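Local coordinates for thiazoline oxidase/subtilisin-like protease (Prochloron didemni, PDB 4H6X), which probably cleaves and transamidates precursor peptides in patellamide maturation, acting as a subtilisin-like serine protease of the cyanobactin pathway, at residues A[30-35]-A[290-295]; A[73-78]-A[95-100]; A[112-117]-A[132-137]; A[158-163]-A[193-198]; A[286-291]-A[301-306]. All blocks are in the same frame, centred on the assembly; numbering follows the deposited sequence.

Interaction 1 (A[30-35]-A[290-295]); sequences DPQITI and LQVQQG
With chi1 at 179°, V292 turns CG1 away from its own backbone N and leaves CG2 beside it, so the forked side chain offers its two methyls to different partners on 30-35. I33 answers the inner methyl: its CG1 branch stands beside the backbone N (chi1 -59°) and bends again at the next bond (chi2 -53°), which brings CD1 to 3.8 Å from V292 CG2, the two side chains sliding past each other in opposite directions. The outer methyl meets polar groups. Q32, extended beyond CG, lays its amide against it, with NE2 3.5 Å from V292 CG1, while the D30 carboxylate crosses at about a right angle, its OD1 4.1 Å from V292 CG1. These are van der Waals contacts, and the aliphatic branch gives the polar ends something to lie on.

What fixes D30 is its own turn. D30 OD1 accepts from Q32 N at 2.9 Å through its anti lone pair, an Asx turn, and I33 N bonds to D30 O at 2.8 Å to close a type I beta turn. Aspartate is short enough to fold back in this way, and P31 supplies a ring already restricted to the backbone the turn needs.

The turn leads into strand 34-39, which runs between strands 133-138 and 170-173 of the central sheet. Helix 273-293 ends against it: M288 and S289 also touch I33, and V298 in the following loop packs on both I33 and V292, while helix 332-340 lies against L290 and Q291.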
# COMPACT_ATOMS: atom_id res chain seq x y z
N ASP A 30 14.87 3.28 -2.80
CA ASP A 30 15.63 4.17 -3.65
C ASP A 30 14.69 5.19 -4.31
O ASP A 30 13.67 4.81 -4.87
CB ASP A 30 16.35 3.36 -4.72
CG ASP A 30 17.42 4.14 -5.41
OD1 ASP A 30 17.10 5.03 -6.23
OD2 ASP A 30 18.60 3.87 -5.13
N PRO A 31 15.04 6.49 -4.25
CA PRO A 31 14.22 7.56 -4.84
C PRO A 31 14.01 7.46 -6.35
O PRO A 31 13.22 8.23 -6.90
CB PRO A 31 14.98 8.85 -4.48
CG PRO A 31 16.34 8.41 -4.06
CD PRO A 31 16.14 7.06 -3.44
N GLN A 32 14.71 6.55 -7.02
CA GLN A 32 14.45 6.29 -8.44
C GLN A 32 13.23 5.39 -8.62
O GLN A 32 12.74 5.21 -9.74
CB GLN A 32 15.68 5.67 -9.14
CG GLN A 32 16.90 6.57 -9.22
CD GLN A 32 17.99 5.97 -10.08
OE1 GLN A 32 17.79 5.71 -11.27
NE2 GLN A 32 19.16 5.75 -9.49
N ILE A 33 12.75 4.79 -7.53
CA ILE A 33 11.55 3.96 -7.58
C ILE A 33 10.37 4.83 -7.15
O ILE A 33 10.34 5.33 -6.02
CB ILE A 33 11.67 2.71 -6.66
CG1 ILE A 33 12.88 1.84 -7.06
CG2 ILE A 33 10.38 1.89 -6.69
CD1 ILE A 33 12.92 1.45 -8.52
N THR A 34 9.43 5.00 -8.08
CA THR A 34 8.23 5.81 -7.86
C THR A 34 7.00 4.93 -7.66
O THR A 34 6.69 4.10 -8.51
CB THR A 34 7.99 6.77 -9.05
OG1 THR A 34 9.09 7.69 -9.12
CG2 THR A 34 6.66 7.56 -8.87
N ILE A 35 6.33 5.13 -6.52
CA ILE A 35 5.07 4.44 -6.23
C ILE A 35 3.96 5.48 -6.35
O ILE A 35 4.02 6.52 -5.72
CB ILE A 35 5.05 3.86 -4.79
CG1 ILE A 35 6.23 2.88 -4.57
CG2 ILE A 35 3.71 3.19 -4.48
CD1 ILE A 35 6.75 2.87 -3.14
N LEU A 290 16.71 -2.58 -4.91
CA LEU A 290 17.90 -3.43 -4.93
C LEU A 290 18.39 -3.70 -6.37
O LEU A 290 19.59 -3.82 -6.61
CB LEU A 290 17.59 -4.72 -4.19
CG LEU A 290 18.62 -5.32 -3.24
CD1 LEU A 290 19.25 -4.25 -2.36
CD2 LEU A 290 17.92 -6.39 -2.42
N GLN A 291 17.45 -3.79 -7.31
CA GLN A 291 17.79 -3.89 -8.73
C GLN A 291 18.58 -2.66 -9.17
O GLN A 291 19.65 -2.79 -9.77
CB GLN A 291 16.54 -4.06 -9.60
CG GLN A 291 15.88 -5.44 -9.51
CD GLN A 291 14.57 -5.51 -10.28
OE1 GLN A 291 13.87 -4.50 -10.45
NE2 GLN A 291 14.21 -6.70 -10.74
N VAL A 292 18.05 -1.47 -8.85
CA VAL A 292 18.73 -0.19 -9.09
C VAL A 292 20.08 -0.09 -8.37
O VAL A 292 21.05 0.41 -8.94
CB VAL A 292 17.84 1.02 -8.70
CG1 VAL A 292 18.57 2.34 -8.94
CG2 VAL A 292 16.54 1.01 -9.48
N GLN A 293 20.14 -0.56 -7.13
CA GLN A 293 21.38 -0.55 -6.34
C GLN A 293 22.50 -1.35 -7.01
O GLN A 293 23.67 -0.95 -6.96
CB GLN A 293 21.15 -1.08 -4.92
CG GLN A 293 22.39 -1.10 -4.04
CD GLN A 293 22.11 -1.57 -2.62
OE1 GLN A 293 21.32 -0.95 -1.89
NE2 GLN A 293 22.75 -2.66 -2.22
N GLN A 294 22.14 -2.46 -7.63
CA GLN A 294 23.11 -3.33 -8.29
C GLN A 294 23.39 -2.90 -9.73
O GLN A 294 23.89 -3.69 -10.53
CB GLN A 294 22.65 -4.79 -8.21
CG GLN A 294 22.59 -5.30 -6.78
CD GLN A 294 22.33 -6.79 -6.68
OE1 GLN A 294 22.20 -7.48 -7.70
NE2 GLN A 294 22.26 -7.29 -5.46
N GLY A 295 23.06 -1.64 -10.05
CA GLY A 295 23.27 -1.08 -11.38
C GLY A 295 22.27 -1.54 -12.43
O GLY A 295 22.16 -0.93 -13.50

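Interaction 2 (A[73-78]-A[95-100]); sequences YAAFQS and AVIPDT
Aliphatic packing carries most of this contact. A75 sits where the two backbones come nearest, and its single methyl is shared: A75 CB is 4.0 Å from V96 CG1 and 4.0 Å from I97 CG2. A residue this small suits a helix face on which two branched side chains converge. I97 holds its CG1 branch between the backbone N and the carbonyl carbon (chi1 48°), a crowded position, and then runs out extended, which carries CD1 past A75 to the next residue of the helix.

The aromatic part belongs to F76. I97 CD1 reaches 3.7 Å from F76 CB and lies at the ring edge, near its plane, the two side chains crossing at about a right angle. F76 also packs on I104 and V105 of helix 101-118.

Polar ties lie around the apolar patch: T100 OG1 bonds to D72 OD2, one turn before F76 in the same helix, and Y73 OH bonds to N107.

Helix 70-82 and the segment that ends helix 87-96 thus pack on helix 101-118, consistent with a helical insertion, between the likely triad residues D39 and H109, of the kind that probably sets such macrocyclising proteases apart from ordinary subtilisins.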
# COMPACT_ATOMS: atom_id res chain seq x y z
N TYR A 73 -12.97 14.62 11.14
CA TYR A 73 -12.07 13.47 11.34
C TYR A 73 -12.13 12.97 12.78
O TYR A 73 -12.21 11.76 13.01
CB TYR A 73 -10.64 13.80 10.91
CG TYR A 73 -10.44 13.85 9.40
CD1 TYR A 73 -10.62 12.71 8.60
CD2 TYR A 73 -10.05 15.04 8.77
CE1 TYR A 73 -10.42 12.76 7.23
CE2 TYR A 73 -9.85 15.10 7.39
CZ TYR A 73 -10.03 13.96 6.62
OH TYR A 73 -9.84 14.01 5.25
N ALA A 74 -12.13 13.89 13.75
CA ALA A 74 -12.17 13.53 15.17
C ALA A 74 -13.41 12.75 15.51
O ALA A 74 -13.35 11.80 16.29
CB ALA A 74 -12.05 14.77 16.07
N ALA A 75 -14.54 13.13 14.91
CA ALA A 75 -15.79 12.42 15.09
C ALA A 75 -15.69 10.98 14.57
O ALA A 75 -16.11 10.04 15.24
CB ALA A 75 -16.92 13.17 14.40
N PHE A 76 -15.16 10.81 13.36
CA PHE A 76 -14.94 9.47 12.81
C PHE A 76 -14.01 8.67 13.71
O PHE A 76 -14.26 7.50 13.98
CB PHE A 76 -14.33 9.59 11.40
CG PHE A 76 -14.09 8.28 10.72
CD1 PHE A 76 -15.06 7.72 9.90
CD2 PHE A 76 -12.89 7.61 10.88
CE1 PHE A 76 -14.84 6.50 9.25
CE2 PHE A 76 -12.66 6.39 10.24
CZ PHE A 76 -13.65 5.83 9.44
N GLN A 77 -12.93 9.29 14.17
CA GLN A 77 -11.93 8.59 14.96
C GLN A 77 -12.42 8.19 16.35
O GLN A 77 -12.03 7.15 16.86
CB GLN A 77 -10.62 9.37 15.01
CG GLN A 77 -9.96 9.41 13.64
CD GLN A 77 -8.87 10.45 13.54
OE1 GLN A 77 -8.37 10.96 14.55
NE2 GLN A 77 -8.47 10.77 12.31
N SER A 78 -13.29 9.03 16.94
CA SER A 78 -13.94 8.69 18.21
C SER A 78 -14.83 7.47 18.08
O SER A 78 -14.78 6.56 18.92
CB SER A 78 -14.75 9.88 18.77
OG SER A 78 -15.68 9.41 19.74
N ALA A 95 -25.38 10.15 12.33
CA ALA A 95 -25.79 11.15 13.32
C ALA A 95 -24.88 12.39 13.34
O ALA A 95 -25.34 13.49 13.64
CB ALA A 95 -25.87 10.50 14.70
N VAL A 96 -23.61 12.22 13.01
CA VAL A 96 -22.63 13.29 13.23
C VAL A 96 -21.86 13.73 11.97
O VAL A 96 -21.59 14.91 11.79
CB VAL A 96 -21.69 12.95 14.42
CG1 VAL A 96 -20.69 11.85 14.06
CG2 VAL A 96 -20.98 14.20 14.93
N ILE A 97 -21.52 12.79 11.09
CA ILE A 97 -20.82 13.16 9.86
C ILE A 97 -21.49 12.54 8.62
O ILE A 97 -20.83 11.85 7.84
CB ILE A 97 -19.30 12.82 9.93
CG1 ILE A 97 -19.09 11.39 10.43
CG2 ILE A 97 -18.56 13.85 10.79
CD1 ILE A 97 -17.67 10.87 10.36
N PRO A 98 -22.80 12.79 8.43
CA PRO A 98 -23.54 12.12 7.34
C PRO A 98 -22.99 12.47 5.95
O PRO A 98 -22.94 11.61 5.07
CB PRO A 98 -24.98 12.65 7.51
CG PRO A 98 -24.81 13.98 8.18
CD PRO A 98 -23.65 13.78 9.12
N ASP A 99 -22.55 13.71 5.77
CA ASP A 99 -22.15 14.21 4.46
C ASP A 99 -20.67 14.04 4.15
O ASP A 99 -20.25 14.21 3.00
CB ASP A 99 -22.55 15.67 4.31
CG ASP A 99 -24.04 15.90 4.52
OD1 ASP A 99 -24.87 15.04 4.11
OD2 ASP A 99 -24.38 16.94 5.12
N THR A 100 -19.87 13.70 5.15
CA THR A 100 -18.43 13.58 4.94
C THR A 100 -17.84 12.20 5.27
O THR A 100 -16.67 11.94 5.00
CB THR A 100 -17.67 14.64 5.75
OG1 THR A 100 -18.10 14.55 7.11
CG2 THR A 100 -17.94 16.07 5.18

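Interaction 3 (A[112-117]-A[132-137]); sequences HVTSTI and CRVINM
T114 overlaps the side-chain amide of N136 with both of its branches, the two side chains coming from opposite directions. Its chi1 of -55° sets OG1 beside the backbone N and sends CG2 the other way, so T114 OG1 stands 2.9 Å from N136 OD1 while T114 CG2 rests 3.5 Å from N136 ND2. The hydroxyl also has the carbonyl oxygen of A110, one turn back in the helix, within reach. N136 ND2 in turn bonds to the hydroxyl of Y44. A threonine suits this place because one small residue supplies both a hydroxyl and a methyl.

Beneath this pair the contact is apolar and looser: V134 CG1 lies 4.3 Å from T114 CG2, and V134 CG2 is 4.3 Å from I117 CG2. Beta-branched V134 fits a strand and can spread its methyls under both helix residues. Replacing N136 by a leucine would probably cost Y44 its amide partner and leave T114 OG1 leaning on A110 alone.

Helix 112-117 and strand 133-137 run almost exactly antiparallel, at 173° and 10.5 Å between axes, as expected where helix 101-118 joins neighbouring parallel strands 53-56 and 133-138 in a beta-alpha-beta crossover. I37 of strand 34-39 touches T114, V134 and N136 alike.

All four touching residues are buried, so the polar groups need partners within the core and are kept close to them; the bond from N136 ND2 to Y44 probably helps fix the rotation of the amide near, though not touching, the likely Ser-His-Asp triad.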
# COMPACT_ATOMS: atom_id res chain seq x y z
N HIS A 112 -3.30 5.89 6.16
CA HIS A 112 -2.82 4.63 6.69
C HIS A 112 -1.93 3.94 5.66
O HIS A 112 -0.78 3.60 5.96
CB HIS A 112 -4.01 3.73 7.05
CG HIS A 112 -3.69 2.72 8.10
ND1 HIS A 112 -3.09 1.51 7.81
CD2 HIS A 112 -3.87 2.74 9.45
CE1 HIS A 112 -2.93 0.82 8.93
NE2 HIS A 112 -3.40 1.54 9.93
N VAL A 113 -2.47 3.72 4.47
CA VAL A 113 -1.76 3.04 3.37
C VAL A 113 -0.44 3.75 3.06
O VAL A 113 0.58 3.12 2.98
CB VAL A 113 -2.66 2.93 2.12
CG1 VAL A 113 -1.86 2.70 0.84
CG2 VAL A 113 -3.66 1.80 2.32
N THR A 114 -0.48 5.08 2.93
CA THR A 114 0.72 5.83 2.57
C THR A 114 1.80 5.73 3.65
O THR A 114 2.98 5.55 3.34
CB THR A 114 0.37 7.30 2.24
OG1 THR A 114 -0.63 7.33 1.22
CG2 THR A 114 1.59 8.05 1.76
N SER A 115 1.39 5.84 4.92
CA SER A 115 2.33 5.69 6.04
C SER A 115 2.94 4.29 6.10
O SER A 115 4.12 4.13 6.44
CB SER A 115 1.65 6.07 7.37
OG SER A 115 0.69 5.08 7.77
N THR A 116 2.15 3.27 5.77
CA THR A 116 2.64 1.88 5.73
C THR A 116 3.76 1.70 4.71
O THR A 116 4.70 0.92 4.91
CB THR A 116 1.48 0.89 5.45
OG1 THR A 116 0.59 0.90 6.57
CG2 THR A 116 2.00 -0.54 5.23
N ILE A 117 3.64 2.42 3.61
CA ILE A 117 4.60 2.32 2.53
C ILE A 117 5.82 3.19 2.82
O ILE A 117 6.96 2.76 2.63
CB ILE A 117 3.95 2.67 1.17
CG1 ILE A 117 2.91 1.58 0.80
CG2 ILE A 117 5.01 2.80 0.09
CD1 ILE A 117 1.97 1.94 -0.34
N CYS A 132 11.80 5.46 -0.89
CA CYS A 132 11.24 5.55 -2.25
C CYS A 132 10.46 6.84 -2.44
O CYS A 132 10.04 7.46 -1.45
CB CYS A 132 10.32 4.36 -2.53
SG CYS A 132 11.23 2.80 -2.60
N ARG A 133 10.28 7.22 -3.70
CA ARG A 133 9.48 8.39 -4.07
C ARG A 133 8.02 7.97 -4.13
O ARG A 133 7.68 6.95 -4.73
CB ARG A 133 9.94 8.93 -5.43
CG ARG A 133 9.23 10.19 -5.93
CD ARG A 133 9.96 10.75 -7.14
NE ARG A 133 9.17 11.76 -7.84
CZ ARG A 133 8.53 11.57 -8.99
NH1 ARG A 133 8.59 10.39 -9.61
NH2 ARG A 133 7.84 12.55 -9.54
N VAL A 134 7.15 8.74 -3.47
CA VAL A 134 5.73 8.41 -3.47
C VAL A 134 4.93 9.59 -4.01
O VAL A 134 5.13 10.73 -3.57
CB VAL A 134 5.23 8.02 -2.06
CG1 VAL A 134 3.70 8.00 -2.04
CG2 VAL A 134 5.79 6.67 -1.64
N ILE A 135 4.04 9.29 -4.96
CA ILE A 135 3.04 10.25 -5.44
C ILE A 135 1.66 9.76 -5.04
O ILE A 135 1.23 8.67 -5.45
CB ILE A 135 3.09 10.43 -6.98
CG1 ILE A 135 4.45 11.02 -7.40
CG2 ILE A 135 1.92 11.31 -7.47
CD1 ILE A 135 4.72 10.99 -8.91
N ASN A 136 0.97 10.54 -4.22
CA ASN A 136 -0.44 10.30 -3.95
C ASN A 136 -1.29 10.95 -5.04
O ASN A 136 -1.11 12.12 -5.38
CB ASN A 136 -0.82 10.85 -2.57
CG ASN A 136 -0.40 9.92 -1.44
OD1 ASN A 136 -1.06 8.90 -1.17
ND2 ASN A 136 0.67 10.28 -0.75
N MET A 137 -2.23 10.18 -5.59
CA MET A 137 -3.20 10.73 -6.54
C MET A 137 -4.60 10.62 -5.93
O MET A 137 -5.31 9.62 -6.15
CB MET A 137 -3.12 9.98 -7.88
CG MET A 137 -3.96 10.60 -8.99
SD MET A 137 -4.07 9.58 -10.48
CE MET A 137 -2.35 9.47 -10.92

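Interaction 4 (A[158-163]-A[193-198]); sequences RAIDLA and KKCQDN
I160 and C195 are the pair whose backbones come nearest between 158-163 and 193-198, and rotation about their first side-chain bonds decides which atoms touch. In I160 (chi1 -73°) the CG1 branch stands beside the backbone N, leaving the CG2 methyl opposite that N and facing helix 187-197. C195 keeps its sulfur beside its own backbone N (chi1 -70°), which turns it toward the isoleucine. I160 CG2 and C195 SG are thus 3.4 Å apart, a tight apolar contact. Cysteine suits the spot, for its small, polarisable thiol can lie close against a methyl. Both residues also rest on I171 of strand 170-173, since the two helices lie side by side on one face of the sheet.

Further out, K194 is fully extended and D161 bends its end toward it. Their charged atoms do not meet; a water spans them, donating to D161 OD1 at 2.7 Å and accepting from K194 NZ at 2.8 Å. Within 193-198, K193 NZ forms a salt bridge with D197 OD2 at 2.6 Å, on that oxygen's syn lone pair. N198 ND2, with K194 O close to its amide plane, gives that oxygen a bond of 2.9 Å.

The contact thus divides by depth: a buried sulfur–methyl touch inside, and outside a water-mediated pair of opposite charges, D161 OD1 and K194 NZ, which at 5.1 Å apart probably attract only modestly.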
# COMPACT_ATOMS: atom_id res chain seq x y z
N ARG A 158 -8.53 6.30 -16.23
CA ARG A 158 -7.92 7.62 -16.40
C ARG A 158 -6.79 7.86 -15.38
O ARG A 158 -5.74 8.40 -15.71
CB ARG A 158 -9.00 8.69 -16.31
CG ARG A 158 -10.05 8.59 -17.42
CD ARG A 158 -11.08 9.70 -17.31
NE ARG A 158 -10.57 11.00 -17.77
CZ ARG A 158 -11.30 12.12 -17.85
NH1 ARG A 158 -12.59 12.12 -17.47
NH2 ARG A 158 -10.75 13.24 -18.31
N ALA A 159 -7.04 7.48 -14.12
CA ALA A 159 -6.02 7.59 -13.08
C ALA A 159 -4.74 6.79 -13.39
O ALA A 159 -3.62 7.26 -13.16
CB ALA A 159 -6.59 7.18 -11.73
N ILE A 160 -4.92 5.57 -13.89
CA ILE A 160 -3.79 4.69 -14.23
C ILE A 160 -2.98 5.30 -15.39
O ILE A 160 -1.75 5.36 -15.29
CB ILE A 160 -4.27 3.24 -14.51
CG1 ILE A 160 -4.66 2.58 -13.18
CG2 ILE A 160 -3.20 2.40 -15.21
CD1 ILE A 160 -5.52 1.32 -13.34
N ASP A 161 -3.65 5.79 -16.45
CA ASP A 161 -2.95 6.43 -17.57
C ASP A 161 -2.14 7.59 -17.05
O ASP A 161 -1.01 7.79 -17.48
CB ASP A 161 -3.90 6.95 -18.68
CG ASP A 161 -4.50 5.83 -19.50
OD1 ASP A 161 -3.83 4.79 -19.66
OD2 ASP A 161 -5.65 5.99 -19.96
N LEU A 162 -2.73 8.39 -16.14
CA LEU A 162 -1.97 9.49 -15.54
C LEU A 162 -0.78 8.99 -14.71
O LEU A 162 0.32 9.52 -14.81
CB LEU A 162 -2.88 10.40 -14.68
CG LEU A 162 -2.20 11.64 -14.06
CD1 LEU A 162 -1.49 12.50 -15.11
CD2 LEU A 162 -3.24 12.45 -13.29
N ALA A 163 -1.01 8.00 -13.85
CA ALA A 163 0.06 7.41 -13.04
C ALA A 163 1.24 6.94 -13.89
O ALA A 163 2.40 7.15 -13.51
CB ALA A 163 -0.49 6.25 -12.22
N LYS A 193 -3.47 -3.74 -18.78
CA LYS A 193 -2.55 -4.36 -19.74
C LYS A 193 -1.41 -3.44 -20.14
O LYS A 193 -0.26 -3.88 -20.25
CB LYS A 193 -3.29 -4.86 -20.99
CG LYS A 193 -2.41 -5.73 -21.87
CD LYS A 193 -3.09 -6.08 -23.19
CE LYS A 193 -2.22 -7.01 -24.03
NZ LYS A 193 -0.93 -6.37 -24.40
N LYS A 194 -1.71 -2.16 -20.36
CA LYS A 194 -0.67 -1.18 -20.69
C LYS A 194 0.41 -1.07 -19.60
O LYS A 194 1.58 -0.86 -19.91
CB LYS A 194 -1.29 0.20 -21.02
CG LYS A 194 -0.27 1.26 -21.42
CD LYS A 194 -0.90 2.46 -22.12
CE LYS A 194 0.15 3.34 -22.79
NZ LYS A 194 -0.42 4.58 -23.40
N CYS A 195 0.00 -1.19 -18.33
CA CYS A 195 0.96 -1.22 -17.23
C CYS A 195 1.93 -2.40 -17.42
O CYS A 195 3.14 -2.22 -17.43
CB CYS A 195 0.25 -1.32 -15.88
SG CYS A 195 -0.65 0.18 -15.41
N GLN A 196 1.37 -3.60 -17.58
CA GLN A 196 2.17 -4.82 -17.78
C GLN A 196 3.08 -4.69 -19.00
O GLN A 196 4.25 -5.05 -18.94
CB GLN A 196 1.26 -6.04 -17.90
CG GLN A 196 2.02 -7.38 -17.93
CD GLN A 196 1.11 -8.59 -18.00
OE1 GLN A 196 -0.11 -8.49 -17.84
NE2 GLN A 196 1.70 -9.76 -18.25
N ASP A 197 2.55 -4.14 -20.09
CA ASP A 197 3.33 -3.96 -21.31
C ASP A 197 4.44 -2.93 -21.16
O ASP A 197 5.38 -2.91 -21.97
CB ASP A 197 2.43 -3.54 -22.48
CG ASP A 197 1.56 -4.67 -22.97
OD1 ASP A 197 1.93 -5.85 -22.80
OD2 ASP A 197 0.47 -4.38 -23.52
N ASN A 198 4.34 -2.09 -20.14
CA ASN A 198 5.33 -1.04 -19.94
C ASN A 198 6.16 -1.16 -18.69
O ASN A 198 6.70 -0.16 -18.20
CB ASN A 198 4.67 0.33 -20.00
CG ASN A 198 4.38 0.75 -21.41
OD1 ASN A 198 5.27 1.23 -22.11
ND2 ASN A 198 3.15 0.56 -21.86
O HOH W 1 -1.63 5.54 -21.08

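Interaction 5 (A[286-291]-A[301-306]); sequences LLMSLQ and EAVRTA
Behind V303, which meets L287, M288 and Q291 across the contact, the backbone oxygen of E301 is gripped twice: T305 OG1 gives it a proton at 2.7 Å and T305 N another at 2.9 Å, the two arriving from opposite faces of the carbonyl plane. A threonine suits this place, its short hydroxyl folding back one helical turn. The E301 carboxylate holds R304 side-on: R304 NH2 lies 2.9 Å from E301 OE2, in the guanidinium plane and on the syn lone pair, whereas R304 NE comes to E301 OE1 from above the carboxylate plane at 3.2 Å. R304 NH1 continues outward to E248 and T223.

V303 carries the helix-to-helix packing. Its chi1 of 171° sends CG1 away from the backbone N and keeps CG2 beside it, so the methyls part between neighbours: V303 CG1 is 3.9 Å from L287 CD1, and V303 CG2 lies 4.0 Å from M288 CG and 3.8 Å from Q291 NE2. Q291 runs extended across the gap with its amide over the methyl, and its OE1 is bound by the backbone N of D299. Were V303 an alanine, a gap would probably open against L287 and M288, and the Q291 amide would lose the methyl it lies on.

The segments cross at 131°. Helix 20-26 touches L286, L287 and L290, and helix 332-340 packs on L287 and, from the other helix, A306.

Chemically the helices therefore meet through hydrocarbon, with the amide of Q291 satisfied close by, while the charged groups of E301 and R304 serve helix 300-309 itself and its outer flank.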
# COMPACT_ATOMS: atom_id res chain seq x y z
N LEU A 286 11.11 -2.18 -2.37
CA LEU A 286 12.43 -2.52 -1.85
C LEU A 286 13.21 -3.44 -2.82
O LEU A 286 14.41 -3.24 -3.06
CB LEU A 286 12.31 -3.18 -0.47
CG LEU A 286 11.86 -2.35 0.75
CD1 LEU A 286 11.96 -3.19 2.02
CD2 LEU A 286 12.65 -1.06 0.93
N LEU A 287 12.52 -4.43 -3.39
CA LEU A 287 13.19 -5.37 -4.31
C LEU A 287 13.62 -4.68 -5.59
O LEU A 287 14.71 -4.93 -6.10
CB LEU A 287 12.30 -6.59 -4.61
CG LEU A 287 11.99 -7.51 -3.42
CD1 LEU A 287 10.89 -8.51 -3.78
CD2 LEU A 287 13.23 -8.22 -2.88
N MET A 288 12.76 -3.78 -6.09
CA MET A 288 13.12 -2.91 -7.20
C MET A 288 14.27 -1.96 -6.83
O MET A 288 15.15 -1.71 -7.66
CB MET A 288 11.92 -2.08 -7.68
CG MET A 288 10.78 -2.87 -8.29
SD MET A 288 9.49 -1.73 -8.87
CE MET A 288 8.37 -2.91 -9.62
N SER A 289 14.27 -1.44 -5.61
CA SER A 289 15.37 -0.58 -5.16
C SER A 289 16.73 -1.30 -5.23
O SER A 289 17.75 -0.70 -5.59
CB SER A 289 15.11 -0.08 -3.74
OG SER A 289 13.93 0.70 -3.73
N LEU A 290 16.71 -2.58 -4.91
CA LEU A 290 17.90 -3.43 -4.93
C LEU A 290 18.39 -3.70 -6.37
O LEU A 290 19.59 -3.82 -6.61
CB LEU A 290 17.59 -4.72 -4.19
CG LEU A 290 18.62 -5.32 -3.24
CD1 LEU A 290 19.25 -4.25 -2.36
CD2 LEU A 290 17.92 -6.39 -2.42
N GLN A 291 17.45 -3.79 -7.31
CA GLN A 291 17.79 -3.89 -8.73
C GLN A 291 18.58 -2.66 -9.17
O GLN A 291 19.65 -2.79 -9.77
CB GLN A 291 16.54 -4.06 -9.60
CG GLN A 291 15.88 -5.44 -9.51
CD GLN A 291 14.57 -5.51 -10.28
OE1 GLN A 291 13.87 -4.50 -10.45
NE2 GLN A 291 14.21 -6.70 -10.74
N GLU A 301 8.07 -7.36 -13.73
CA GLU A 301 7.61 -8.73 -13.90
C GLU A 301 8.53 -9.73 -13.19
O GLU A 301 8.06 -10.74 -12.65
CB GLU A 301 7.44 -9.07 -15.39
CG GLU A 301 6.78 -10.42 -15.68
CD GLU A 301 5.31 -10.53 -15.24
OE1 GLU A 301 4.65 -9.50 -14.97
OE2 GLU A 301 4.82 -11.67 -15.15
N ALA A 302 9.83 -9.45 -13.16
CA ALA A 302 10.76 -10.35 -12.43
C ALA A 302 10.42 -10.31 -10.94
O ALA A 302 10.34 -11.36 -10.29
CB ALA A 302 12.21 -9.97 -12.69
N VAL A 303 10.18 -9.11 -10.41
CA VAL A 303 9.82 -8.96 -9.00
C VAL A 303 8.53 -9.71 -8.72
O VAL A 303 8.47 -10.52 -7.80
CB VAL A 303 9.73 -7.49 -8.54
CG1 VAL A 303 9.14 -7.41 -7.13
CG2 VAL A 303 11.10 -6.84 -8.56
N ARG A 304 7.52 -9.47 -9.55
CA ARG A 304 6.21 -10.10 -9.37
C ARG A 304 6.31 -11.63 -9.40
O ARG A 304 5.76 -12.30 -8.53
CB ARG A 304 5.21 -9.61 -10.44
CG ARG A 304 3.76 -9.99 -10.17
CD ARG A 304 2.84 -9.56 -11.32
NE ARG A 304 2.96 -10.51 -12.42
CZ ARG A 304 2.18 -11.56 -12.61
NH1 ARG A 304 1.16 -11.82 -11.79
NH2 ARG A 304 2.41 -12.37 -13.63
N THR A 305 7.01 -12.17 -10.38
CA THR A 305 7.06 -13.63 -10.54
C THR A 305 7.91 -14.26 -9.44
O THR A 305 7.56 -15.32 -8.93
CB THR A 305 7.56 -14.05 -11.95
OG1 THR A 305 8.75 -13.32 -12.27
CG2 THR A 305 6.52 -13.75 -12.99
N ALA A 306 9.01 -13.61 -9.07
CA ALA A 306 9.85 -14.07 -7.95
C ALA A 306 9.06 -14.20 -6.66
O ALA A 306 9.21 -15.20 -5.95
CB ALA A 306 11.05 -13.16 -7.73

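In the fold
From the N terminus, interaction 1 opens first and closes last but for interaction 5, tying the start of strand 34-39 to the end of helix 273-293 across more than 250 residues. Interactions 2, 3 and 4 follow within that span in series: two consecutive helices, their contact centred about 24 Å from the centre of the chain, then helix 101-118 against strand 133-138, then helices 154-165 and 187-197, both packing on strand 170-173. Interaction 5 begins on helix 273-293 before interaction 1 closes there and ends on helix 300-309, sharing L290 and Q291. Strands 34-39 and 133-138, sheet neighbours, join interactions 1 and 3, and M137 links interaction 3 to 4. Interaction 2 touches none of the others.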